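Local coordinates for putative histidinol-phosphate aminotransferase (Burkholderia pseudomallei, PDB 3P1T), which probably transfers the amino group of L-histidinol phosphate to 2-oxoglutarate with the help of pyridoxal 5'-phosphate, a step of histidine biosynthesis, at residues A[289-301]-A[323-335]. Numbering follows the deposited sequence.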
# COMPACT_ATOMS: atom_id res chain seq x y z
N ARG A 289 21.79 -29.70 8.20
CA ARG A 289 22.67 -29.92 9.35
C ARG A 289 23.31 -28.60 9.83
O ARG A 289 23.42 -28.38 11.04
CB ARG A 289 23.76 -30.94 8.99
CG ARG A 289 24.41 -31.62 10.20
CD ARG A 289 25.59 -32.48 9.77
NE ARG A 289 26.86 -31.77 9.87
CZ ARG A 289 27.91 -31.98 9.07
NH1 ARG A 289 27.83 -32.86 8.08
NH2 ARG A 289 29.03 -31.29 9.24
N THR A 290 23.71 -27.73 8.89
CA THR A 290 24.35 -26.45 9.17
C THR A 290 23.35 -25.48 9.79
O THR A 290 23.66 -24.84 10.79
CB THR A 290 24.95 -25.88 7.89
OG1 THR A 290 25.76 -26.88 7.27
CG2 THR A 290 25.76 -24.61 8.13
N LEU A 291 22.16 -25.36 9.17
CA LEU A 291 21.09 -24.46 9.62
C LEU A 291 20.64 -24.83 11.05
O LEU A 291 20.50 -23.95 11.90
CB LEU A 291 19.90 -24.51 8.65
CG LEU A 291 20.19 -24.08 7.23
CD1 LEU A 291 19.16 -24.66 6.30
CD2 LEU A 291 20.25 -22.55 7.09
N ARG A 292 20.49 -26.14 11.32
CA ARG A 292 20.11 -26.70 12.62
C ARG A 292 21.18 -26.34 13.68
O ARG A 292 20.81 -25.90 14.77
CB ARG A 292 19.91 -28.22 12.48
CG ARG A 292 19.42 -28.93 13.73
CD ARG A 292 18.97 -30.36 13.47
NE ARG A 292 20.01 -31.24 12.92
CZ ARG A 292 20.05 -31.67 11.66
NH1 ARG A 292 19.10 -31.31 10.80
NH2 ARG A 292 21.03 -32.47 11.25
N PHE A 293 22.48 -26.49 13.33
CA PHE A 293 23.64 -26.15 14.16
C PHE A 293 23.62 -24.66 14.57
O PHE A 293 23.80 -24.34 15.75
CB PHE A 293 24.94 -26.46 13.40
CG PHE A 293 26.23 -26.05 14.09
CD1 PHE A 293 26.78 -24.79 13.88
CD2 PHE A 293 26.91 -26.94 14.91
CE1 PHE A 293 27.95 -24.41 14.53
CE2 PHE A 293 28.12 -26.58 15.52
CZ PHE A 293 28.62 -25.31 15.33
N LEU A 294 23.45 -23.78 13.59
CA LEU A 294 23.40 -22.34 13.78
C LEU A 294 22.13 -21.93 14.57
O LEU A 294 22.24 -21.01 15.39
CB LEU A 294 23.45 -21.60 12.43
CG LEU A 294 24.77 -21.68 11.63
CD1 LEU A 294 24.63 -20.99 10.28
CD2 LEU A 294 25.96 -21.10 12.41
N ARG A 295 20.95 -22.58 14.35
CA ARG A 295 19.73 -22.27 15.10
C ARG A 295 19.90 -22.63 16.57
O ARG A 295 19.36 -21.92 17.43
CB ARG A 295 18.48 -22.97 14.54
CG ARG A 295 17.95 -22.38 13.23
CD ARG A 295 16.59 -22.95 12.85
NE ARG A 295 16.60 -24.41 12.74
CZ ARG A 295 16.72 -25.08 11.61
NH1 ARG A 295 16.81 -24.44 10.45
NH2 ARG A 295 16.73 -26.41 11.61
N GLU A 296 20.66 -23.70 16.87
CA GLU A 296 20.96 -24.11 18.25
C GLU A 296 21.75 -23.03 18.97
O GLU A 296 21.63 -22.89 20.19
CB GLU A 296 21.74 -25.43 18.28
CG GLU A 296 20.91 -26.69 18.15
CD GLU A 296 21.71 -27.97 17.96
OE1 GLU A 296 22.77 -28.12 18.62
OE2 GLU A 296 21.26 -28.84 17.18
N ARG A 297 22.55 -22.26 18.21
CA ARG A 297 23.40 -21.20 18.76
C ARG A 297 22.77 -19.83 18.55
O ARG A 297 23.47 -18.81 18.63
CB ARG A 297 24.78 -21.26 18.11
CG ARG A 297 25.58 -22.41 18.67
CD ARG A 297 26.53 -23.02 17.66
NE ARG A 297 27.22 -24.17 18.23
CZ ARG A 297 26.72 -25.40 18.29
NH1 ARG A 297 25.51 -25.65 17.79
NH2 ARG A 297 27.42 -26.39 18.82
N GLY A 298 21.47 -19.81 18.29
CA GLY A 298 20.68 -18.59 18.08
C GLY A 298 21.11 -17.72 16.92
O GLY A 298 20.97 -16.49 16.98
N ILE A 299 21.65 -18.34 15.86
CA ILE A 299 22.12 -17.65 14.66
C ILE A 299 21.18 -18.05 13.53
O ILE A 299 20.99 -19.24 13.26
CB ILE A 299 23.62 -17.95 14.39
CG1 ILE A 299 24.46 -17.36 15.54
CG2 ILE A 299 24.05 -17.35 13.04
CD1 ILE A 299 25.84 -17.80 15.60
N GLN A 300 20.54 -17.05 12.90
CA GLN A 300 19.55 -17.29 11.85
C GLN A 300 20.11 -16.80 10.50
O GLN A 300 20.31 -15.60 10.32
CB GLN A 300 18.23 -16.59 12.23
CG GLN A 300 16.99 -17.16 11.57
N VAL A 301 20.41 -17.73 9.58
CA VAL A 301 20.88 -17.38 8.22
C VAL A 301 19.75 -17.78 7.22
O VAL A 301 18.74 -18.32 7.66
CB VAL A 301 22.27 -17.98 7.83
CG1 VAL A 301 23.38 -17.46 8.74
CG2 VAL A 301 22.26 -19.50 7.76
N ASN A 323 28.30 -10.29 13.46
CA ASN A 323 29.25 -10.95 12.58
C ASN A 323 30.27 -11.74 13.40
O ASN A 323 30.67 -12.82 12.97
CB ASN A 323 29.93 -9.92 11.68
CG ASN A 323 28.97 -9.12 10.83
OD1 ASN A 323 27.82 -9.52 10.58
ND2 ASN A 323 29.41 -7.98 10.36
N ASP A 324 30.63 -11.22 14.62
CA ASP A 324 31.51 -11.91 15.59
C ASP A 324 30.90 -13.27 16.00
O ASP A 324 31.58 -14.29 15.95
CB ASP A 324 31.75 -11.03 16.86
CG ASP A 324 32.83 -9.94 16.81
OD1 ASP A 324 33.65 -9.94 15.85
OD2 ASP A 324 32.91 -9.14 17.79
N ARG A 325 29.58 -13.26 16.35
CA ARG A 325 28.79 -14.42 16.77
C ARG A 325 28.75 -15.48 15.66
O ARG A 325 29.02 -16.66 15.95
CB ARG A 325 27.36 -13.99 17.16
CG ARG A 325 27.29 -13.25 18.51
CD ARG A 325 26.27 -13.85 19.47
NE ARG A 325 26.44 -15.30 19.55
CZ ARG A 325 25.47 -16.19 19.39
NH1 ARG A 325 24.21 -15.80 19.20
NH2 ARG A 325 25.74 -17.49 19.45
N LEU A 326 28.47 -15.05 14.41
CA LEU A 326 28.42 -15.92 13.24
C LEU A 326 29.76 -16.58 12.98
O LEU A 326 29.81 -17.80 12.79
CB LEU A 326 27.98 -15.18 11.97
CG LEU A 326 28.09 -16.06 10.72
CD1 LEU A 326 26.74 -16.55 10.28
CD2 LEU A 326 28.98 -15.46 9.65
N LEU A 327 30.84 -15.77 12.94
CA LEU A 327 32.18 -16.29 12.65
C LEU A 327 32.63 -17.30 13.73
O LEU A 327 33.22 -18.32 13.37
CB LEU A 327 33.20 -15.15 12.52
CG LEU A 327 33.05 -14.24 11.28
CD1 LEU A 327 33.97 -13.06 11.36
CD2 LEU A 327 33.28 -14.99 9.97
N ALA A 328 32.29 -17.06 15.01
CA ALA A 328 32.67 -17.96 16.11
C ALA A 328 31.94 -19.30 15.98
O ALA A 328 32.57 -20.35 16.18
CB ALA A 328 32.38 -17.32 17.45
N ALA A 329 30.66 -19.28 15.59
CA ALA A 329 29.85 -20.48 15.39
C ALA A 329 30.34 -21.30 14.20
O ALA A 329 30.46 -22.51 14.34
CB ALA A 329 28.39 -20.11 15.18
N LEU A 330 30.64 -20.67 13.04
CA LEU A 330 31.11 -21.40 11.86
C LEU A 330 32.60 -21.78 12.03
O LEU A 330 33.06 -22.71 11.35
CB LEU A 330 30.86 -20.64 10.54
CG LEU A 330 29.39 -20.54 10.10
CD1 LEU A 330 29.23 -19.65 8.89
CD2 LEU A 330 28.80 -21.90 9.79
N ALA A 331 33.34 -21.12 12.95
CA ALA A 331 34.70 -21.57 13.25
C ALA A 331 34.62 -22.91 13.96
O ALA A 331 35.33 -23.86 13.59
CB ALA A 331 35.45 -20.54 14.08
N GLU A 332 33.65 -23.03 14.91
CA GLU A 332 33.35 -24.23 15.68
C GLU A 332 32.86 -25.36 14.75
O GLU A 332 33.31 -26.50 14.89
CB GLU A 332 32.30 -23.93 16.77
CG GLU A 332 32.03 -25.06 17.74
CD GLU A 332 30.80 -24.93 18.62
OE1 GLU A 332 30.28 -23.80 18.80
OE2 GLU A 332 30.36 -25.98 19.15
N TYR A 333 31.98 -25.03 13.78
CA TYR A 333 31.41 -25.97 12.82
C TYR A 333 32.46 -26.52 11.84
O TYR A 333 32.31 -27.67 11.41
CB TYR A 333 30.28 -25.29 12.03
CG TYR A 333 29.42 -26.23 11.21
CD1 TYR A 333 28.64 -27.21 11.82
CD2 TYR A 333 29.31 -26.08 9.83
CE1 TYR A 333 27.82 -28.06 11.07
CE2 TYR A 333 28.50 -26.92 9.07
CZ TYR A 333 27.74 -27.91 9.70
OH TYR A 333 26.91 -28.72 8.95
N SER A 334 33.53 -25.75 11.50
CA SER A 334 34.58 -26.22 10.57
C SER A 334 35.48 -27.32 11.20
O SER A 334 36.36 -27.86 10.52
CB SER A 334 35.44 -25.06 10.07
OG SER A 334 36.31 -24.55 11.07
N ASP A 335 35.21 -27.68 12.48
CA ASP A 335 35.88 -28.76 13.20
C ASP A 335 35.00 -30.02 13.20
O ASP A 335 35.26 -30.97 12.45
CB ASP A 335 36.21 -28.33 14.64
CG ASP A 335 37.19 -27.17 14.72
OD1 ASP A 335 38.32 -27.31 14.21
OD2 ASP A 335 36.83 -26.14 15.33
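Tyr333 lies over one face of the Phe293 ring, the two side chains running past each other in opposite directions with ring planes 46° apart. Its CD1 sits above the ring centre, and its CB makes a CH-pi contact 3.9 Å from the Phe293 centroid. With CG anti to the backbone N (chi1 -168°), Tyr333 reaches along helix 289-296, where its OH donates a 2.7 Å hydrogen bond to Thr290 OG1, a hydroxyl also bonded to Asn284. On the opposite face Arg297 sets NH1 over the rim of the ring, and its guanidinium grips Glu332 side-on: NE meets OE1 at 3.1 Å and NH2 meets OE2 at 3.0 Å, both from above the carboxylate plane. Ala329, with only a methyl group, takes Ile299 CD1 (3.5 Å) and Leu294 CD2 (3.8 Å) against its CB. Beta-branched Ile299 suits its strand and sets CG2 against Leu326 CD1. Gly298, at positive phi, completes the Schellman motif ending helix 289-296; beside it Arg325 NH2 donates to Arg297 O at 2.8 Å, in the carbonyl plane. Helical segments 289-296 and 323-333 run at 127° to each other beside the sheet containing strand 299-303, as in the small C-terminal alpha/beta domain of fold-type I aminotransferases.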